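Local coordinates for protein TRAP-T family transporter, DctP (Periplasmic binding) subunit (Sulfitobacter sp. NAS-14.1, PDB 4PF8) that binds beta-D-galacturonate and probably delivers it, as a periplasmic solute-binding protein, to the membrane part of a TRAP transporter, at residues P112-L117 against I231-L236; T99-L104 against N319-A324; F106-V111 against E116-E121; G28-I31 against P37-H40. All blocks are in the same frame, centred on the assembly; numbering follows the deposited sequence.

Contact 1: residues P112-L117 against I231-L236. With GTR (beta-D-galactopyranuronic acid), chain D.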
loop_
_atom_site.group_PDB
_atom_site.type_symbol
_atom_site.label_atom_id
_atom_site.label_comp_id
_atom_site.label_asym_id
_atom_site.label_seq_id
_atom_site.Cartn_x
_atom_site.Cartn_y
_atom_site.Cartn_z
ATOM N N PRO A 112 11.267 -9.564 0.954
ATOM C CA PRO A 112 11.769 -10.329 -0.193
ATOM C C PRO A 112 10.862 -11.494 -0.624
ATOM O O PRO A 112 10.783 -11.830 -1.808
ATOM C CB PRO A 112 13.155 -10.824 0.294
ATOM C CG PRO A 112 13.560 -9.788 1.297
ATOM C CD PRO A 112 12.301 -9.401 2.001
ATOM N N GLN A 113 10.173 -12.120 0.325
ATOM C CA GLN A 113 9.234 -13.173 -0.030
ATOM C C GLN A 113 8.056 -12.565 -0.802
ATOM O O GLN A 113 7.556 -13.163 -1.748
ATOM C CB GLN A 113 8.697 -13.884 1.205
ATOM C CG GLN A 113 7.896 -15.098 0.829
ATOM C CD GLN A 113 6.791 -15.421 1.798
ATOM O OE1 GLN A 113 6.167 -14.531 2.357
ATOM N NE2 GLN A 113 6.540 -16.702 1.994
HETATM N N MSE A 114 7.628 -11.382 -0.399
HETATM C CA MSE A 114 6.560 -10.676 -1.126
HETATM C C MSE A 114 6.986 -10.433 -2.576
HETATM O O MSE A 114 6.206 -10.679 -3.502
HETATM C CB MSE A 114 6.159 -9.384 -0.412
HETATM C CG MSE A 114 5.071 -8.565 -1.127
HETATM SE SE MSE A 114 5.710 -7.431 -2.564
HETATM C CE MSE A 114 6.432 -5.971 -1.493
ATOM N N TYR A 115 8.242 -10.031 -2.811
ATOM C CA TYR A 115 8.681 -9.824 -4.201
ATOM C C TYR A 115 8.573 -11.137 -4.981
ATOM O O TYR A 115 8.070 -11.166 -6.106
ATOM C CB TYR A 115 10.143 -9.392 -4.309
ATOM C CG TYR A 115 10.521 -7.957 -3.969
ATOM C CD1 TYR A 115 9.703 -7.113 -3.236
ATOM C CD2 TYR A 115 11.746 -7.458 -4.392
ATOM C CE1 TYR A 115 10.109 -5.809 -2.940
ATOM C CE2 TYR A 115 12.144 -6.176 -4.111
ATOM C CZ TYR A 115 11.340 -5.358 -3.381
ATOM O OH TYR A 115 11.815 -4.095 -3.131
ATOM N N GLU A 116 9.055 -12.225 -4.385
ATOM C CA GLU A 116 9.072 -13.518 -5.046
ATOM C C GLU A 116 7.662 -13.956 -5.428
ATOM O O GLU A 116 7.436 -14.436 -6.545
ATOM C CB GLU A 116 9.745 -14.571 -4.160
ATOM N N LEU A 117 6.716 -13.780 -4.509
ATOM C CA LEU A 117 5.338 -14.217 -4.746
ATOM C C LEU A 117 4.641 -13.309 -5.754
ATOM O O LEU A 117 3.982 -13.802 -6.678
ATOM C CB LEU A 117 4.549 -14.259 -3.423
ATOM C CG LEU A 117 5.046 -15.314 -2.426
ATOM C CD1 LEU A 117 4.333 -15.201 -1.103
ATOM C CD2 LEU A 117 4.878 -16.706 -2.990
ATOM N N ILE A 231 2.310 -6.259 5.136
ATOM C CA ILE A 231 3.204 -5.981 4.010
ATOM C C ILE A 231 2.271 -5.947 2.810
ATOM O O ILE A 231 1.767 -6.993 2.379
ATOM C CB ILE A 231 4.258 -7.063 3.830
ATOM C CG1 ILE A 231 5.259 -7.038 5.004
ATOM C CG2 ILE A 231 4.969 -6.929 2.495
ATOM C CD1 ILE A 231 6.141 -8.287 5.088
ATOM N N ILE A 232 2.025 -4.749 2.303
ATOM C CA ILE A 232 0.982 -4.548 1.306
ATOM C C ILE A 232 1.614 -4.037 0.021
ATOM O O ILE A 232 2.089 -2.918 -0.027
ATOM C CB ILE A 232 -0.132 -3.603 1.804
ATOM C CG1 ILE A 232 -0.737 -4.166 3.099
ATOM C CG2 ILE A 232 -1.217 -3.461 0.763
ATOM C CD1 ILE A 232 -1.883 -3.431 3.582
ATOM N N PRO A 233 1.650 -4.889 -1.007
ATOM C CA PRO A 233 2.235 -4.439 -2.277
ATOM C C PRO A 233 1.419 -3.345 -2.906
ATOM O O PRO A 233 0.240 -3.211 -2.585
ATOM C CB PRO A 233 2.163 -5.682 -3.168
ATOM C CG PRO A 233 1.858 -6.821 -2.245
ATOM C CD PRO A 233 1.114 -6.249 -1.106
ATOM N N GLU A 234 2.045 -2.569 -3.789
ATOM C CA GLU A 234 1.341 -1.550 -4.540
ATOM C C GLU A 234 1.467 -1.898 -5.996
ATOM O O GLU A 234 2.400 -2.605 -6.395
ATOM C CB GLU A 234 1.916 -0.178 -4.234
ATOM C CG GLU A 234 2.012 -0.021 -2.744
ATOM C CD GLU A 234 2.071 1.389 -2.266
ATOM O OE1 GLU A 234 2.630 2.251 -2.976
ATOM O OE2 GLU A 234 1.551 1.632 -1.144
ATOM N N CYS A 235 0.523 -1.443 -6.790
ATOM C CA CYS A 235 0.484 -1.816 -8.175
ATOM C C CYS A 235 0.517 -0.578 -9.047
ATOM O O CYS A 235 -0.340 0.306 -8.902
ATOM C CB CYS A 235 -0.764 -2.632 -8.416
ATOM S SG CYS A 235 -0.931 -3.208 -10.081
ATOM N N LEU A 236 1.540 -0.506 -9.888
ATOM C CA LEU A 236 1.575 0.451 -10.986
ATOM C C LEU A 236 0.648 -0.140 -12.026
ATOM O O LEU A 236 0.865 -1.258 -12.506
ATOM C CB LEU A 236 2.987 0.592 -11.581
ATOM C CG LEU A 236 3.011 1.406 -12.881
ATOM C CD1 LEU A 236 2.671 2.874 -12.676
ATOM C CD2 LEU A 236 4.390 1.256 -13.547
HETATM C C1 GTR D . 0.842 4.033 2.260
HETATM C C2 GTR D . 0.508 3.649 0.857
HETATM C C3 GTR D . -0.550 4.618 0.360
HETATM C C4 GTR D . -1.802 4.558 1.224
HETATM C C5 GTR D . -1.347 4.865 2.647
HETATM C C6 GTR D . -2.515 4.737 3.618
HETATM O O1 GTR D . 1.812 3.096 2.824
HETATM O O2 GTR D . 1.716 3.792 0.061
HETATM O O3 GTR D . -0.928 4.170 -0.960
HETATM O O4 GTR D . -2.329 3.222 1.149
HETATM O O5 GTR D . -0.293 3.975 3.068
HETATM O O6A GTR D . -2.216 4.337 4.775
HETATM O O6B GTR D . -3.641 5.158 3.269
#

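Contact 2: residues T99-L104 against N319-A324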
loop_
_atom_site.group_PDB
_atom_site.type_symbol
_atom_site.label_atom_id
_atom_site.label_comp_id
_atom_site.label_asym_id
_atom_site.label_seq_id
_atom_site.Cartn_x
_atom_site.Cartn_y
_atom_site.Cartn_z
ATOM N N THR A 99 -7.816 -9.356 -4.110
ATOM C CA THR A 99 -6.665 -8.671 -3.555
ATOM C C THR A 99 -6.723 -8.570 -2.032
ATOM O O THR A 99 -5.752 -8.169 -1.439
ATOM C CB THR A 99 -6.447 -7.258 -4.138
ATOM O OG1 THR A 99 -7.544 -6.404 -3.784
ATOM C CG2 THR A 99 -6.289 -7.333 -5.640
ATOM N N ASN A 100 -7.840 -8.934 -1.405
ATOM C CA ASN A 100 -7.867 -8.901 0.060
ATOM C C ASN A 100 -6.797 -9.770 0.684
ATOM O O ASN A 100 -6.347 -9.499 1.778
ATOM C CB ASN A 100 -9.237 -9.299 0.613
ATOM C CG ASN A 100 -10.250 -8.207 0.468
ATOM O OD1 ASN A 100 -10.076 -7.122 1.012
ATOM N ND2 ASN A 100 -11.306 -8.470 -0.286
ATOM N N VAL A 101 -6.380 -10.816 -0.021
ATOM C CA VAL A 101 -5.420 -11.765 0.539
ATOM C C VAL A 101 -4.092 -11.132 0.965
ATOM O O VAL A 101 -3.451 -11.617 1.885
ATOM C CB VAL A 101 -5.146 -12.938 -0.432
ATOM C CG1 VAL A 101 -6.438 -13.677 -0.747
ATOM C CG2 VAL A 101 -4.465 -12.443 -1.711
ATOM N N VAL A 102 -3.658 -10.064 0.303
ATOM C CA VAL A 102 -2.388 -9.421 0.663
ATOM C C VAL A 102 -2.532 -8.465 1.837
ATOM O O VAL A 102 -1.534 -8.000 2.389
ATOM C CB VAL A 102 -1.728 -8.659 -0.517
ATOM C CG1 VAL A 102 -1.540 -9.589 -1.680
ATOM C CG2 VAL A 102 -2.551 -7.411 -0.896
ATOM N N SER A 103 -3.766 -8.193 2.238
ATOM C CA SER A 103 -4.039 -7.344 3.396
ATOM C C SER A 103 -4.245 -8.130 4.689
ATOM O O SER A 103 -4.616 -7.570 5.720
ATOM C CB SER A 103 -5.256 -6.473 3.132
ATOM O OG SER A 103 -4.914 -5.466 2.213
ATOM N N LEU A 104 -4.016 -9.437 4.630
ATOM C CA LEU A 104 -4.103 -10.245 5.838
ATOM C C LEU A 104 -2.834 -10.039 6.651
ATOM O O LEU A 104 -1.756 -10.000 6.103
ATOM C CB LEU A 104 -4.281 -11.715 5.454
ATOM C CG LEU A 104 -5.671 -12.052 4.904
ATOM C CD1 LEU A 104 -5.663 -13.419 4.265
ATOM C CD2 LEU A 104 -6.726 -12.003 6.011
ATOM N N ASN A 319 -4.106 -19.693 0.862
ATOM C CA ASN A 319 -3.068 -20.679 1.167
ATOM C C ASN A 319 -1.883 -20.590 0.210
ATOM O O ASN A 319 -0.734 -20.825 0.594
ATOM C CB ASN A 319 -3.666 -22.085 1.179
ATOM C CG ASN A 319 -4.625 -22.282 2.331
ATOM O OD1 ASN A 319 -4.451 -21.684 3.389
ATOM N ND2 ASN A 319 -5.648 -23.108 2.131
ATOM N N LEU A 320 -2.160 -20.226 -1.035
ATOM C CA LEU A 320 -1.100 -19.941 -1.980
ATOM C C LEU A 320 -0.101 -18.934 -1.389
ATOM O O LEU A 320 1.106 -19.041 -1.608
ATOM C CB LEU A 320 -1.706 -19.412 -3.282
ATOM C CG LEU A 320 -0.837 -19.368 -4.532
ATOM C CD1 LEU A 320 -0.272 -20.742 -4.836
ATOM C CD2 LEU A 320 -1.659 -18.861 -5.709
ATOM N N PHE A 321 -0.599 -17.959 -0.627
ATOM C CA PHE A 321 0.275 -16.969 -0.003
ATOM C C PHE A 321 0.795 -17.420 1.363
ATOM O O PHE A 321 1.999 -17.519 1.567
ATOM C CB PHE A 321 -0.434 -15.611 0.122
ATOM C CG PHE A 321 -0.541 -14.874 -1.185
ATOM C CD1 PHE A 321 -1.503 -15.224 -2.112
ATOM C CD2 PHE A 321 0.338 -13.852 -1.496
ATOM C CE1 PHE A 321 -1.589 -14.555 -3.321
ATOM C CE2 PHE A 321 0.253 -13.192 -2.704
ATOM C CZ PHE A 321 -0.711 -13.541 -3.611
ATOM N N ARG A 322 -0.105 -17.706 2.293
ATOM C CA ARG A 322 0.315 -17.888 3.679
ATOM C C ARG A 322 1.131 -19.168 3.898
ATOM O O ARG A 322 1.854 -19.272 4.890
ATOM C CB ARG A 322 -0.885 -17.844 4.633
ATOM C CG ARG A 322 -1.775 -19.058 4.558
ATOM C CD ARG A 322 -2.875 -19.007 5.607
ATOM N NE ARG A 322 -3.845 -20.074 5.396
ATOM C CZ ARG A 322 -4.932 -20.261 6.136
ATOM N NH1 ARG A 322 -5.195 -19.459 7.157
ATOM N NH2 ARG A 322 -5.754 -21.261 5.857
ATOM N N ASN A 323 1.017 -20.130 2.987
ATOM C CA ASN A 323 1.758 -21.377 3.109
ATOM C C ASN A 323 2.962 -21.448 2.182
ATOM O O ASN A 323 3.576 -22.504 2.041
ATOM C CB ASN A 323 0.847 -22.577 2.830
ATOM C CG ASN A 323 -0.237 -22.739 3.880
ATOM O OD1 ASN A 323 -0.075 -22.322 5.028
ATOM N ND2 ASN A 323 -1.348 -23.350 3.491
ATOM N N ALA A 324 3.306 -20.333 1.541
ATOM C CA ALA A 324 4.451 -20.325 0.638
ATOM C C ALA A 324 5.732 -20.599 1.426
ATOM O O ALA A 324 5.965 -19.964 2.463
ATOM C CB ALA A 324 4.547 -18.989 -0.077
#

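Contact 3: residues F106-V111 against E116-E121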
loop_
_atom_site.group_PDB
_atom_site.type_symbol
_atom_site.label_atom_id
_atom_site.label_comp_id
_atom_site.label_asym_id
_atom_site.label_seq_id
_atom_site.Cartn_x
_atom_site.Cartn_y
_atom_site.Cartn_z
ATOM N N PHE A 106 0.468 -10.430 8.617
ATOM C CA PHE A 106 1.558 -11.398 8.637
ATOM C C PHE A 106 1.449 -12.467 7.555
ATOM O O PHE A 106 2.029 -13.542 7.689
ATOM C CB PHE A 106 1.666 -12.052 10.027
ATOM C CG PHE A 106 1.891 -11.076 11.146
ATOM C CD1 PHE A 106 3.109 -10.446 11.312
ATOM C CD2 PHE A 106 0.866 -10.775 12.030
ATOM C CE1 PHE A 106 3.331 -9.550 12.363
ATOM C CE2 PHE A 106 1.083 -9.886 13.056
ATOM C CZ PHE A 106 2.320 -9.272 13.220
ATOM N N VAL A 107 0.733 -12.183 6.469
ATOM C CA VAL A 107 0.540 -13.192 5.430
ATOM C C VAL A 107 1.854 -13.450 4.677
ATOM O O VAL A 107 2.105 -14.576 4.246
ATOM C CB VAL A 107 -0.648 -12.824 4.479
ATOM C CG1 VAL A 107 -0.264 -11.746 3.489
ATOM C CG2 VAL A 107 -1.160 -14.056 3.755
ATOM N N PHE A 108 2.675 -12.414 4.534
ATOM C CA PHE A 108 4.016 -12.532 3.952
ATOM C C PHE A 108 5.034 -12.689 5.085
ATOM O O PHE A 108 4.943 -12.015 6.142
ATOM C CB PHE A 108 4.379 -11.290 3.133
ATOM C CG PHE A 108 3.544 -11.087 1.890
ATOM C CD1 PHE A 108 3.708 -11.890 0.784
ATOM C CD2 PHE A 108 2.606 -10.085 1.847
ATOM C CE1 PHE A 108 2.960 -11.708 -0.344
ATOM C CE2 PHE A 108 1.837 -9.888 0.728
ATOM C CZ PHE A 108 2.011 -10.692 -0.383
ATOM N N LYS A 109 6.015 -13.559 4.877
ATOM C CA LYS A 109 7.058 -13.754 5.894
ATOM C C LYS A 109 8.050 -12.603 5.939
ATOM O O LYS A 109 8.653 -12.332 6.982
ATOM C CB LYS A 109 7.782 -15.058 5.634
ATOM C CG LYS A 109 6.848 -16.244 5.823
ATOM C CD LYS A 109 7.491 -17.571 5.476
ATOM C CE LYS A 109 6.558 -18.708 5.860
ATOM N NZ LYS A 109 7.308 -19.946 6.240
ATOM N N SER A 110 8.200 -11.910 4.820
ATOM C CA SER A 110 9.198 -10.867 4.671
ATOM C C SER A 110 8.927 -10.127 3.376
ATOM O O SER A 110 8.158 -10.587 2.542
ATOM C CB SER A 110 10.580 -11.508 4.593
ATOM O OG SER A 110 10.690 -12.171 3.346
ATOM N N VAL A 111 9.606 -9.006 3.172
ATOM C CA VAL A 111 9.426 -8.246 1.951
ATOM C C VAL A 111 10.084 -8.959 0.770
ATOM O O VAL A 111 9.505 -9.011 -0.310
ATOM C CB VAL A 111 9.895 -6.781 2.116
ATOM C CG1 VAL A 111 9.769 -6.045 0.813
ATOM C CG2 VAL A 111 9.058 -6.078 3.175
ATOM N N GLU A 116 9.055 -12.225 -4.385
ATOM C CA GLU A 116 9.072 -13.518 -5.046
ATOM C C GLU A 116 7.662 -13.956 -5.428
ATOM O O GLU A 116 7.436 -14.436 -6.545
ATOM C CB GLU A 116 9.745 -14.571 -4.160
ATOM N N LEU A 117 6.716 -13.780 -4.509
ATOM C CA LEU A 117 5.338 -14.217 -4.746
ATOM C C LEU A 117 4.641 -13.309 -5.754
ATOM O O LEU A 117 3.982 -13.802 -6.678
ATOM C CB LEU A 117 4.549 -14.259 -3.423
ATOM C CG LEU A 117 5.046 -15.314 -2.426
ATOM C CD1 LEU A 117 4.333 -15.201 -1.103
ATOM C CD2 LEU A 117 4.878 -16.706 -2.990
HETATM N N MSE A 118 4.792 -12.005 -5.575
HETATM C CA MSE A 118 4.110 -11.040 -6.437
HETATM C C MSE A 118 4.679 -11.041 -7.859
HETATM O O MSE A 118 3.954 -10.748 -8.817
HETATM C CB MSE A 118 4.165 -9.635 -5.834
HETATM C CG MSE A 118 3.404 -9.533 -4.520
HETATM SE SE MSE A 118 1.504 -10.022 -4.678
HETATM C CE MSE A 118 1.009 -8.615 -5.861
ATOM N N ASP A 119 5.958 -11.373 -8.010
ATOM C CA ASP A 119 6.581 -11.462 -9.347
ATOM C C ASP A 119 6.379 -12.840 -9.987
ATOM O O ASP A 119 6.750 -13.058 -11.141
ATOM C CB ASP A 119 8.082 -11.142 -9.277
ATOM C CG ASP A 119 8.366 -9.681 -8.891
ATOM O OD1 ASP A 119 7.428 -8.848 -8.901
ATOM O OD2 ASP A 119 9.540 -9.367 -8.589
ATOM N N GLY A 120 5.790 -13.761 -9.231
ATOM C CA GLY A 120 5.559 -15.116 -9.690
ATOM C C GLY A 120 4.085 -15.430 -9.887
ATOM O O GLY A 120 3.281 -14.553 -10.214
ATOM N N GLU A 121 3.717 -16.687 -9.676
ATOM C CA GLU A 121 2.373 -17.130 -10.026
ATOM C C GLU A 121 1.295 -16.512 -9.141
ATOM O O GLU A 121 0.226 -16.168 -9.623
ATOM C CB GLU A 121 2.282 -18.658 -10.035
ATOM C CG GLU A 121 2.911 -19.267 -11.292
ATOM C CD GLU A 121 2.498 -20.714 -11.537
ATOM O OE1 GLU A 121 2.827 -21.584 -10.701
ATOM O OE2 GLU A 121 1.850 -20.977 -12.577
#

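Contact 4: residues G28-I31 against P37-H40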
loop_
_atom_site.group_PDB
_atom_site.type_symbol
_atom_site.label_atom_id
_atom_site.label_comp_id
_atom_site.label_asym_id
_atom_site.label_seq_id
_atom_site.Cartn_x
_atom_site.Cartn_y
_atom_site.Cartn_z
ATOM N N GLY A 28 -2.069 10.553 -14.402
ATOM C CA GLY A 28 -1.660 9.529 -13.456
ATOM C C GLY A 28 -1.854 9.958 -12.017
ATOM O O GLY A 28 -1.647 11.122 -11.675
ATOM N N TRP A 29 -2.305 9.026 -11.187
ATOM C CA TRP A 29 -2.634 9.324 -9.790
ATOM C C TRP A 29 -1.559 8.819 -8.846
ATOM O O TRP A 29 -1.122 7.681 -8.945
ATOM C CB TRP A 29 -3.941 8.650 -9.412
ATOM C CG TRP A 29 -4.442 8.925 -8.008
ATOM C CD1 TRP A 29 -5.263 9.935 -7.613
ATOM C CD2 TRP A 29 -4.137 8.171 -6.829
ATOM N NE1 TRP A 29 -5.503 9.864 -6.253
ATOM C CE2 TRP A 29 -4.830 8.776 -5.755
ATOM C CE3 TRP A 29 -3.391 7.017 -6.585
ATOM C CZ2 TRP A 29 -4.770 8.273 -4.448
ATOM C CZ3 TRP A 29 -3.333 6.516 -5.288
ATOM C CH2 TRP A 29 -4.027 7.139 -4.244
ATOM N N ASN A 30 -1.163 9.680 -7.919
ATOM C CA ASN A 30 -0.246 9.319 -6.842
ATOM C C ASN A 30 -0.763 9.971 -5.576
ATOM O O ASN A 30 -1.089 11.150 -5.578
ATOM C CB ASN A 30 1.124 9.876 -7.180
ATOM C CG ASN A 30 2.211 9.492 -6.175
ATOM O OD1 ASN A 30 2.103 8.521 -5.423
ATOM N ND2 ASN A 30 3.288 10.217 -6.219
ATOM N N ILE A 31 -0.793 9.211 -4.480
ATOM C CA ILE A 31 -1.190 9.740 -3.188
ATOM C C ILE A 31 -0.061 10.487 -2.471
ATOM O O ILE A 31 -0.307 11.288 -1.580
ATOM C CB ILE A 31 -1.724 8.603 -2.293
ATOM C CG1 ILE A 31 -2.648 9.123 -1.193
ATOM C CG2 ILE A 31 -0.581 7.773 -1.710
ATOM C CD1 ILE A 31 -3.388 7.978 -0.479
ATOM N N PRO A 37 9.588 7.636 -3.295
ATOM C CA PRO A 37 10.012 6.640 -4.306
ATOM C C PRO A 37 8.960 6.276 -5.358
ATOM O O PRO A 37 9.267 6.121 -6.551
ATOM C CB PRO A 37 10.356 5.409 -3.457
ATOM C CG PRO A 37 10.821 6.003 -2.172
ATOM C CD PRO A 37 9.945 7.212 -1.928
ATOM N N VAL A 38 7.718 6.167 -4.914
ATOM C CA VAL A 38 6.606 5.919 -5.811
ATOM C C VAL A 38 6.537 7.024 -6.861
ATOM O O VAL A 38 6.401 6.754 -8.045
ATOM C CB VAL A 38 5.280 5.893 -5.034
ATOM C CG1 VAL A 38 4.098 5.822 -5.997
ATOM C CG2 VAL A 38 5.263 4.726 -4.038
ATOM N N SER A 39 6.615 8.268 -6.407
ATOM C CA SER A 39 6.543 9.423 -7.289
ATOM C C SER A 39 7.614 9.395 -8.372
ATOM O O SER A 39 7.329 9.652 -9.553
ATOM C CB SER A 39 6.673 10.695 -6.460
ATOM O OG SER A 39 5.892 10.582 -5.275
ATOM N N HIS A 40 8.847 9.094 -7.968
ATOM C CA HIS A 40 9.954 9.045 -8.906
ATOM C C HIS A 40 9.780 7.886 -9.859
ATOM O O HIS A 40 10.088 8.008 -11.062
ATOM C CB HIS A 40 11.294 8.955 -8.167
ATOM C CG HIS A 40 11.550 10.121 -7.270
ATOM N ND1 HIS A 40 11.517 11.425 -7.718
ATOM C CD2 HIS A 40 11.792 10.188 -5.941
ATOM C CE1 HIS A 40 11.748 12.242 -6.708
ATOM N NE2 HIS A 40 11.927 11.517 -5.620
#

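Contact 1: residues P112-L117 against I231-L236
Met-114 runs along the rim of the Pro-233 ring and sets its own methyl CE in the plane of the Tyr-115 ring, at that ring's edge. Met-114 CE lies 3.9 Å from Tyr-115 CD1, so the neighbouring aromatic on the same helix borders the end of the chain. Met-114 is a selenomethionine. Met-114 CG is 3.8 Å from Pro-233 CG, and Met-114 SE is 3.9 Å from the same carbon. The side chains of Met-114 and Pro-233 pass each other in opposite directions. Met-114 leaves the helix with CG anti to the backbone N (chi1 179°), then bends at the next two torsions. The extended start takes CG to the proline, and the bends carry SE alongside the ring and CE back to the tyrosine. Ile-231 adds its CG2 branch, 4.0 Å from Met-114 CG. The contact is purely apolar.

Next to Pro-233, Glu-234 serves the sugar site. Glu-234 OE2 accepts a very short hydrogen bond from O2 of the bound galacturonate, at 2.5 Å. The helix thus packs on the chain just before a residue that binds ligand. Helix 111-118 lies beside the start of strand 234-239. That strand sits between strands 84-88 and 135-141 in the five-stranded mixed sheet, and backbone bonds join Cys-235 to Phe-87 and Glu-234 to Tyr-141.

Contact 2: residues T99-L104 against N319-A324
Phe-321 and Val-101 are brought together by their first torsions. In Phe-321, CG stands beside the backbone N and anti to the carbonyl carbon (chi1 -75°), which swings the ring off the helix toward the 3-10 segment that includes Val-101 and Val-102. In the conformer described, Val-101 (modelled in two) sets CG2 between the backbone N and the carbonyl carbon (chi1 -59°), and this methyl meets the ring. Val-101 CG2 lies over one face, 4.3 Å from the Phe-321 centroid and 26° off the ring normal, a CH-pi contact. Its nearest ring atom is CE1, at 3.9 Å from Val-101 CG2. The two side chains cross at about a right angle. Val-102 touches the ring more loosely, with CG1 4.2 Å from Phe-321 CE2.

The next residue of the helix is polar and turns to its own segment. Arg-322 grips Asn-319 side-on. Arg-322 NE and NH2 lie 2.6 and 2.8 Å from Asn-319 OD1, so one oxygen takes both hydrogen bonds. It lies close to the guanidinium plane, and the pair probably limits rotation of that group.

The contact sets the C-terminal helix 315-322 against the loop between helices 89-92 and 111-118. Helix 121-132 also borders it, with Leu-126 touching both Val-102 and Phe-321, while helix 301-310 lies near Arg-322 through Tyr-304.

Contact 3: residues F106-V111 against E116-E121
Leu-117, whose side chain packs on Phe-108, also takes part in the turn that leads to helix 121-132: its carbonyl O accepts from Gly-120 N at 3.1 Å. Leu-117 has a further backbone bond with Gly-123, in the next helix. Gly-120 is the N-cap residue of that helix, so the turn passes straight from one helix to the other.

The contact itself is made by the Phe-108 ring. Leu-117 brings one branch to it. Leu-117 CD1 lies at the ring edge, near its plane, 3.8 Å from Phe-108 CE1 and 3.9 Å from Phe-108 CD1. The two side chains slide past each other in opposite directions. In Phe-108, chi1 of -66° sets CG beside the backbone N and points the ring at the helix. Met-118, a selenomethionine, comes from an oblique direction, with SE 4.4 Å from Phe-108 CZ. This is a looser touch than that of the leucine.

Ser-110 begins helix 111-118 as its N-cap. Its OG accepts from Gln-113 N, and Gln-113 OE1 in turn accepts from Lys-109 N. The loop that carries Phe-108 is thereby tied to the first turn of the helix on which the ring folds back. Met-118 also touches Phe-321 of helix 315-322 and Pro-233.

Chemically the contact divides in two. The ring is held by shape and apolar packing. The polar bonds lie at the N-cap and in the turn leading to helix 121-132, so they tie the backbone rather than the ring itself.

Contact 4: residues G28-I31 against P37-H40
The flat amide of Asn-30 faces the first turn of helix 37-52 with both its polar atoms. Its nitrogen is turned to Ser-39 and its oxygen to Val-38. CG is anti to the backbone N (chi1 -176°), which carries the amide out from the chain to the helix. Asn-30 ND2 donates to Ser-39 OG at 2.8 Å, with a bent N-H...O angle of 140°. The hydroxyl oxygen lies almost in the amide plane, only 4° out of it. Asn-30 OD1 sits 3.4 Å from Val-38 CG1, and the side chains of Asn-30 and Val-38 run at a slant to each other.

Strand 26-29, helix 37-52 and strand 59-62 form a beta-alpha-beta unit, and this contact ties Asn-30, next along from Trp-29 of the first strand, to the first turn of the helix. Asn-30 ND2 also bonds ND1 of His-63, just past the second strand, and with two acceptors the amide rotation is probably well fixed. Ser-39 OG is also bonded to Val-33 O, in the loop between the strand and the helix. Asn-30 OD1 takes a weak bond from the backbone N of His-32, which, like Ile-31, lines the galacturonate pocket.

Overall arrangement
Along the chain contact 4 closes first, then contact 2 opens a long loop that contains both contact 1 and contact 3. Contacts 1 and 3 are neighbours, with centres about 6 Å apart, and both use helix 111-118. Contact 2 lies close by, its centre about 8 Å from that of contact 3 and about 11 Å from that of contact 1. These three form one packed region that brings the C-terminal helix 315-322 up to helix 111-118. Contact 4 is more distant, its centre about 17 Å from that of contact 1, yet Glu-234 touches Val-38 and both contacts reach the five-stranded mixed sheet. Contacts 1 and 4 each hold a galacturonate-pocket residue; contacts 2 and 3 lie farther off.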